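Local coordinates for protein apical membrane antigen AMA1 (Toxoplasma gondii ME49, PDB 4YIV) that plays an essential part in host-cell invasion as a microneme protein of the moving junction formed between parasite and host membranes, at residues Ile113-Ile127 / Thr131-Thr143. Residues are numbered along the deposited sequence; the frame is centred on the assembly and turned at random.
Sequences ISPFPMELLEKNSNI and TDLGRCAEFAFKT. With CD (cadmium ion), chain D.
Met-118 sends CG anti to its backbone nitrogen (chi1 -180°) and then bends at both chi2 and chi3, which folds the thioether over the first turn of helix 132-141: CG packs on the carboxylate carbon of Asp-132, SD rests against CB of Arg-135, and the methyl CE packs tightly against O of Asp-132, with CB of Cys-136 beyond. Phe-139, its CG likewise anti to N, directs its ring at Leu-121 of helix 118-122 on the one hand, and at Phe-116 and Ile-113 of the segment leading into that helix on the other. CD2 of Leu-121 lies 3.8 Å from CD1 of Phe-139, and the Phe-116 ring is near parallel to that of Phe-139 but slid well aside, the centroids 5.0 Å apart and the planes at 25°. Helices 118-122 and 132-141, both in the AMA1 family region (PAN clan), cross nearly at right angles (85°).

Arg-135 illustrates how one extended chain serves both chemistries. Its methylenes run between SD of Met-118 and CG2 of Ile-127, while NE lies 3.1 Å from water 1, which is within hydrogen-bonding distance of the Leu-121 and Ile-127 carbonyls and can bridge NE to them; NH1 makes a weak bond and salt bridge to OD1 of Asp-132. Glu-138 slides past Ile-127, its OE2 3.3 Å from CG2 of Ile-127; that carboxylate also accepts from the backbone N of Lys-128 and Ala-129, holding the connection between the segments, and Lys-142 NZ pairs with OE1 on its anti side.

At the outer end a cadmium ion is bound by Glu-119 through OE1 and OE2, Glu-122 through OE2, and water 3; water 2 links OE1 of Glu-122 to OD1 of Asp-132. The Cys-136 to Cys-168 disulfide ties helix 132-141 to the antiparallel sheet ending in strand 116-117. The metal and Arg-166, which pairs with Asp-132 and bonds Glu-119, probably offset the like charges of Glu-119, Glu-122 and Asp-132.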
loop_
_atom_site.group_PDB
_atom_site.type_symbol
_atom_site.label_atom_id
_atom_site.label_comp_id
_atom_site.label_asym_id
_atom_site.label_seq_id
_atom_site.Cartn_x
_atom_site.Cartn_y
_atom_site.Cartn_z
ATOM N N ILE A 113 -16.450 -9.519 16.729
ATOM C CA ILE A 113 -15.591 -8.349 16.642
ATOM C C ILE A 113 -15.202 -8.003 15.175
ATOM O O ILE A 113 -15.014 -6.817 14.856
ATOM C CB ILE A 113 -14.317 -8.538 17.491
ATOM C CG1 ILE A 113 -14.724 -8.787 18.951
ATOM C CG2 ILE A 113 -13.400 -7.310 17.376
ATOM C CD1 ILE A 113 -13.557 -8.952 19.946
ATOM N N SER A 114 -15.109 -9.011 14.290
ATOM C CA SER A 114 -14.647 -8.783 12.914
ATOM C C SER A 114 -15.247 -9.752 11.898
ATOM O O SER A 114 -15.247 -10.943 12.143
ATOM C CB SER A 114 -13.117 -8.906 12.885
ATOM O OG SER A 114 -12.606 -8.669 11.585
ATOM N N PRO A 115 -15.681 -9.269 10.719
ATOM C CA PRO A 115 -15.583 -7.874 10.271
ATOM C C PRO A 115 -16.600 -6.990 10.973
ATOM O O PRO A 115 -17.639 -7.466 11.455
ATOM C CB PRO A 115 -15.853 -7.956 8.771
ATOM C CG PRO A 115 -16.660 -9.186 8.602
ATOM C CD PRO A 115 -16.184 -10.141 9.652
ATOM N N PHE A 116 -16.284 -5.717 11.078
ATOM C CA PHE A 116 -17.122 -4.819 11.851
ATOM C C PHE A 116 -17.741 -3.821 10.881
ATOM O O PHE A 116 -17.045 -3.302 10.003
ATOM C CB PHE A 116 -16.333 -4.119 12.938
ATOM C CG PHE A 116 -17.207 -3.502 13.999
ATOM C CD1 PHE A 116 -17.716 -4.277 15.042
ATOM C CD2 PHE A 116 -17.541 -2.163 13.940
ATOM C CE1 PHE A 116 -18.540 -3.718 16.013
ATOM C CE2 PHE A 116 -18.351 -1.584 14.923
ATOM C CZ PHE A 116 -18.848 -2.365 15.959
ATOM N N PRO A 117 -19.056 -3.568 11.005
ATOM C CA PRO A 117 -19.694 -2.723 9.992
ATOM C C PRO A 117 -19.373 -1.242 10.163
ATOM O O PRO A 117 -19.449 -0.718 11.273
ATOM C CB PRO A 117 -21.183 -2.989 10.213
ATOM C CG PRO A 117 -21.271 -3.265 11.676
ATOM C CD PRO A 117 -20.020 -4.018 12.028
ATOM N N MET A 118 -19.038 -0.582 9.065
ATOM C CA MET A 118 -18.666 0.823 9.092
ATOM C C MET A 118 -19.799 1.706 9.669
ATOM O O MET A 118 -19.551 2.757 10.281
ATOM C CB MET A 118 -18.321 1.272 7.696
ATOM C CG MET A 118 -17.908 2.730 7.590
ATOM S SD MET A 118 -16.484 3.193 8.662
ATOM C CE MET A 118 -15.261 1.990 8.113
ATOM N N GLU A 119 -21.050 1.277 9.498
ATOM C CA GLU A 119 -22.165 2.085 9.984
ATOM C C GLU A 119 -22.080 2.285 11.476
ATOM O O GLU A 119 -22.397 3.354 11.988
ATOM C CB GLU A 119 -23.508 1.436 9.599
ATOM C CG GLU A 119 -23.909 1.729 8.199
ATOM C CD GLU A 119 -24.226 3.194 7.980
ATOM O OE1 GLU A 119 -25.070 3.709 8.764
ATOM O OE2 GLU A 119 -23.610 3.810 7.057
ATOM N N LEU A 120 -21.655 1.261 12.203
ATOM C CA LEU A 120 -21.572 1.396 13.636
ATOM C C LEU A 120 -20.374 2.270 14.035
ATOM O O LEU A 120 -20.456 2.982 15.015
ATOM C CB LEU A 120 -21.515 0.022 14.305
ATOM C CG LEU A 120 -22.895 -0.569 14.595
ATOM C CD1 LEU A 120 -23.764 -0.595 13.393
ATOM C CD2 LEU A 120 -22.687 -1.959 15.084
ATOM N N LEU A 121 -19.292 2.253 13.257
ATOM C CA LEU A 121 -18.123 3.069 13.572
ATOM C C LEU A 121 -18.429 4.532 13.316
ATOM O O LEU A 121 -17.994 5.419 14.049
ATOM C CB LEU A 121 -16.918 2.660 12.721
ATOM C CG LEU A 121 -16.341 1.250 12.940
ATOM C CD1 LEU A 121 -15.195 0.975 11.948
ATOM C CD2 LEU A 121 -15.864 1.110 14.334
ATOM N N GLU A 122 -19.139 4.777 12.224
ATOM C CA GLU A 122 -19.578 6.118 11.887
ATOM C C GLU A 122 -20.422 6.744 13.035
ATOM O O GLU A 122 -20.391 7.965 13.266
ATOM C CB GLU A 122 -20.366 6.038 10.567
ATOM C CG GLU A 122 -21.447 7.053 10.385
ATOM C CD GLU A 122 -22.369 6.691 9.233
ATOM O OE1 GLU A 122 -21.904 6.127 8.209
ATOM O OE2 GLU A 122 -23.567 6.971 9.390
ATOM N N LYS A 123 -21.190 5.913 13.726
ATOM C CA LYS A 123 -22.106 6.380 14.782
ATOM C C LYS A 123 -21.471 6.384 16.172
ATOM O O LYS A 123 -22.120 6.761 17.163
ATOM C CB LYS A 123 -23.372 5.523 14.777
ATOM C CG LYS A 123 -24.200 5.769 13.511
ATOM C CD LYS A 123 -25.346 4.790 13.385
ATOM C CE LYS A 123 -26.039 4.916 12.028
ATOM N NZ LYS A 123 -26.679 6.255 11.825
ATOM N N ASN A 124 -20.199 5.990 16.236
ATOM C CA ASN A 124 -19.484 5.886 17.505
ATOM C C ASN A 124 -18.720 7.179 17.715
ATOM O O ASN A 124 -17.792 7.476 16.983
ATOM C CB ASN A 124 -18.529 4.681 17.504
ATOM C CG ASN A 124 -17.854 4.453 18.849
ATOM O OD1 ASN A 124 -17.755 5.359 19.689
ATOM N ND2 ASN A 124 -17.320 3.251 19.027
ATOM N N SER A 125 -19.148 7.958 18.702
ATOM C CA SER A 125 -18.568 9.267 18.979
ATOM C C SER A 125 -17.075 9.182 19.363
ATOM O O SER A 125 -16.333 10.152 19.251
ATOM C CB SER A 125 -19.367 9.935 20.111
ATOM O OG SER A 125 -19.057 11.302 20.172
ATOM N N ASN A 126 -16.650 8.016 19.833
ATOM C CA ASN A 126 -15.254 7.802 20.198
ATOM C C ASN A 126 -14.316 7.661 18.982
ATOM O O ASN A 126 -13.104 7.799 19.118
ATOM C CB ASN A 126 -15.140 6.565 21.077
ATOM C CG ASN A 126 -15.847 6.726 22.417
ATOM O OD1 ASN A 126 -15.986 7.841 22.937
ATOM N ND2 ASN A 126 -16.272 5.600 22.998
ATOM N N ILE A 127 -14.882 7.358 17.811
ATOM C CA ILE A 127 -14.129 7.270 16.565
ATOM C C ILE A 127 -14.085 8.654 15.879
ATOM O O ILE A 127 -15.098 9.161 15.400
ATOM C CB ILE A 127 -14.769 6.239 15.629
ATOM C CG1 ILE A 127 -14.811 4.871 16.321
ATOM C CG2 ILE A 127 -14.043 6.182 14.299
ATOM C CD1 ILE A 127 -13.485 4.224 16.479
ATOM N N THR A 131 -12.887 9.963 7.598
ATOM C CA THR A 131 -13.147 9.168 6.378
ATOM C C THR A 131 -13.447 7.741 6.778
ATOM O O THR A 131 -13.064 7.300 7.867
ATOM C CB THR A 131 -11.977 9.159 5.350
ATOM O OG1 THR A 131 -10.862 8.392 5.877
ATOM C CG2 THR A 131 -11.546 10.559 4.992
ATOM N N ASP A 132 -14.144 7.009 5.912
ATOM C CA ASP A 132 -14.546 5.662 6.292
ATOM C C ASP A 132 -13.281 4.822 6.405
ATOM O O ASP A 132 -13.154 4.028 7.337
ATOM C CB ASP A 132 -15.528 5.046 5.282
ATOM C CG ASP A 132 -16.980 5.551 5.488
ATOM O OD1 ASP A 132 -17.264 6.178 6.531
ATOM O OD2 ASP A 132 -17.838 5.333 4.605
ATOM N N LEU A 133 -12.345 4.999 5.468
ATOM C CA LEU A 133 -11.099 4.224 5.544
ATOM C C LEU A 133 -10.369 4.527 6.859
ATOM O O LEU A 133 -9.868 3.631 7.565
ATOM C CB LEU A 133 -10.204 4.522 4.352
ATOM C CG LEU A 133 -8.824 3.804 4.389
ATOM C CD1 LEU A 133 -8.954 2.293 4.539
ATOM C CD2 LEU A 133 -8.020 4.100 3.109
ATOM N N GLY A 134 -10.319 5.805 7.209
ATOM C CA GLY A 134 -9.752 6.199 8.483
ATOM C C GLY A 134 -10.447 5.644 9.702
ATOM O O GLY A 134 -9.786 5.359 10.692
ATOM N N ARG A 135 -11.774 5.495 9.649
ATOM C CA ARG A 135 -12.534 4.948 10.760
ATOM C C ARG A 135 -12.157 3.488 10.970
ATOM O O ARG A 135 -12.063 3.001 12.115
ATOM C CB ARG A 135 -14.044 5.060 10.506
ATOM C CG ARG A 135 -14.579 6.497 10.563
ATOM C CD ARG A 135 -16.113 6.578 10.397
ATOM N NE ARG A 135 -16.450 7.999 10.500
ATOM C CZ ARG A 135 -16.583 8.831 9.470
ATOM N NH1 ARG A 135 -16.528 8.390 8.207
ATOM N NH2 ARG A 135 -16.805 10.127 9.715
ATOM N N CYS A 136 -11.897 2.799 9.872
ATOM C CA CYS A 136 -11.498 1.388 9.980
ATOM C C CYS A 136 -10.102 1.297 10.620
ATOM O O CYS A 136 -9.875 0.530 11.570
ATOM C CB CYS A 136 -11.542 0.722 8.613
ATOM S SG CYS A 136 -10.999 -1.026 8.578
ATOM N N ALA A 137 -9.180 2.078 10.099
ATOM C CA ALA A 137 -7.827 2.127 10.652
ATOM C C ALA A 137 -7.815 2.507 12.143
ATOM O O ALA A 137 -7.046 1.951 12.940
ATOM C CB ALA A 137 -7.000 3.094 9.854
ATOM N N GLU A 138 -8.664 3.454 12.533
ATOM C CA GLU A 138 -8.744 3.865 13.931
ATOM C C GLU A 138 -9.283 2.743 14.799
ATOM O O GLU A 138 -8.810 2.520 15.912
ATOM C CB GLU A 138 -9.606 5.131 14.041
ATOM C CG GLU A 138 -9.692 5.724 15.441
ATOM C CD GLU A 138 -10.493 7.031 15.469
ATOM O OE1 GLU A 138 -10.631 7.590 16.570
ATOM O OE2 GLU A 138 -10.989 7.479 14.397
ATOM N N PHE A 139 -10.270 2.024 14.273
ATOM C CA PHE A 139 -10.808 0.855 14.935
ATOM C C PHE A 139 -9.720 -0.190 15.186
ATOM O O PHE A 139 -9.638 -0.778 16.269
ATOM C CB PHE A 139 -11.922 0.247 14.099
ATOM C CG PHE A 139 -12.519 -0.980 14.702
ATOM C CD1 PHE A 139 -13.135 -0.923 15.938
ATOM C CD2 PHE A 139 -12.469 -2.195 14.020
ATOM C CE1 PHE A 139 -13.685 -2.073 16.509
ATOM C CE2 PHE A 139 -13.009 -3.356 14.580
ATOM C CZ PHE A 139 -13.620 -3.299 15.808
ATOM N N ALA A 140 -8.876 -0.401 14.187
ATOM C CA ALA A 140 -7.740 -1.325 14.345
ATOM C C ALA A 140 -6.738 -0.768 15.379
ATOM O O ALA A 140 -6.220 -1.511 16.236
ATOM C CB ALA A 140 -7.064 -1.551 13.001
ATOM N N PHE A 141 -6.490 0.529 15.335
ATOM C CA PHE A 141 -5.534 1.114 16.286
ATOM C C PHE A 141 -6.033 0.976 17.733
ATOM O O PHE A 141 -5.231 0.791 18.660
ATOM C CB PHE A 141 -5.253 2.580 15.980
ATOM C CG PHE A 141 -4.205 3.167 16.873
ATOM C CD1 PHE A 141 -2.862 2.814 16.725
ATOM C CD2 PHE A 141 -4.562 4.033 17.910
ATOM C CE1 PHE A 141 -1.889 3.342 17.579
ATOM C CE2 PHE A 141 -3.594 4.558 18.770
ATOM C CZ PHE A 141 -2.260 4.215 18.609
ATOM N N LYS A 142 -7.356 1.007 17.919
ATOM C CA LYS A 142 -7.937 0.886 19.248
ATOM C C LYS A 142 -8.249 -0.549 19.665
ATOM O O LYS A 142 -8.826 -0.770 20.717
ATOM C CB LYS A 142 -9.198 1.766 19.314
ATOM C CG LYS A 142 -8.825 3.230 19.217
ATOM C CD LYS A 142 -10.029 4.178 19.221
ATOM C CE LYS A 142 -9.523 5.612 19.147
ATOM N NZ LYS A 142 -10.601 6.626 19.211
ATOM N N THR A 143 -7.824 -1.513 18.854
ATOM C CA THR A 143 -8.012 -2.943 19.114
ATOM C C THR A 143 -6.625 -3.575 19.388
ATOM O O THR A 143 -5.740 -3.538 18.536
ATOM C CB THR A 143 -8.708 -3.668 17.901
ATOM O OG1 THR A 143 -10.012 -3.102 17.644
ATOM C CG2 THR A 143 -8.885 -5.144 18.156
HETATM CD CD CD D . -24.693 5.950 7.602
HETATM O O HOH W 1 -17.079 8.025 13.586
HETATM O O HOH W 2 -19.546 7.354 6.668
HETATM O O HOH W 3 -23.542 6.782 5.603
HETATM O O HOH W 4 -16.116 10.349 12.836
#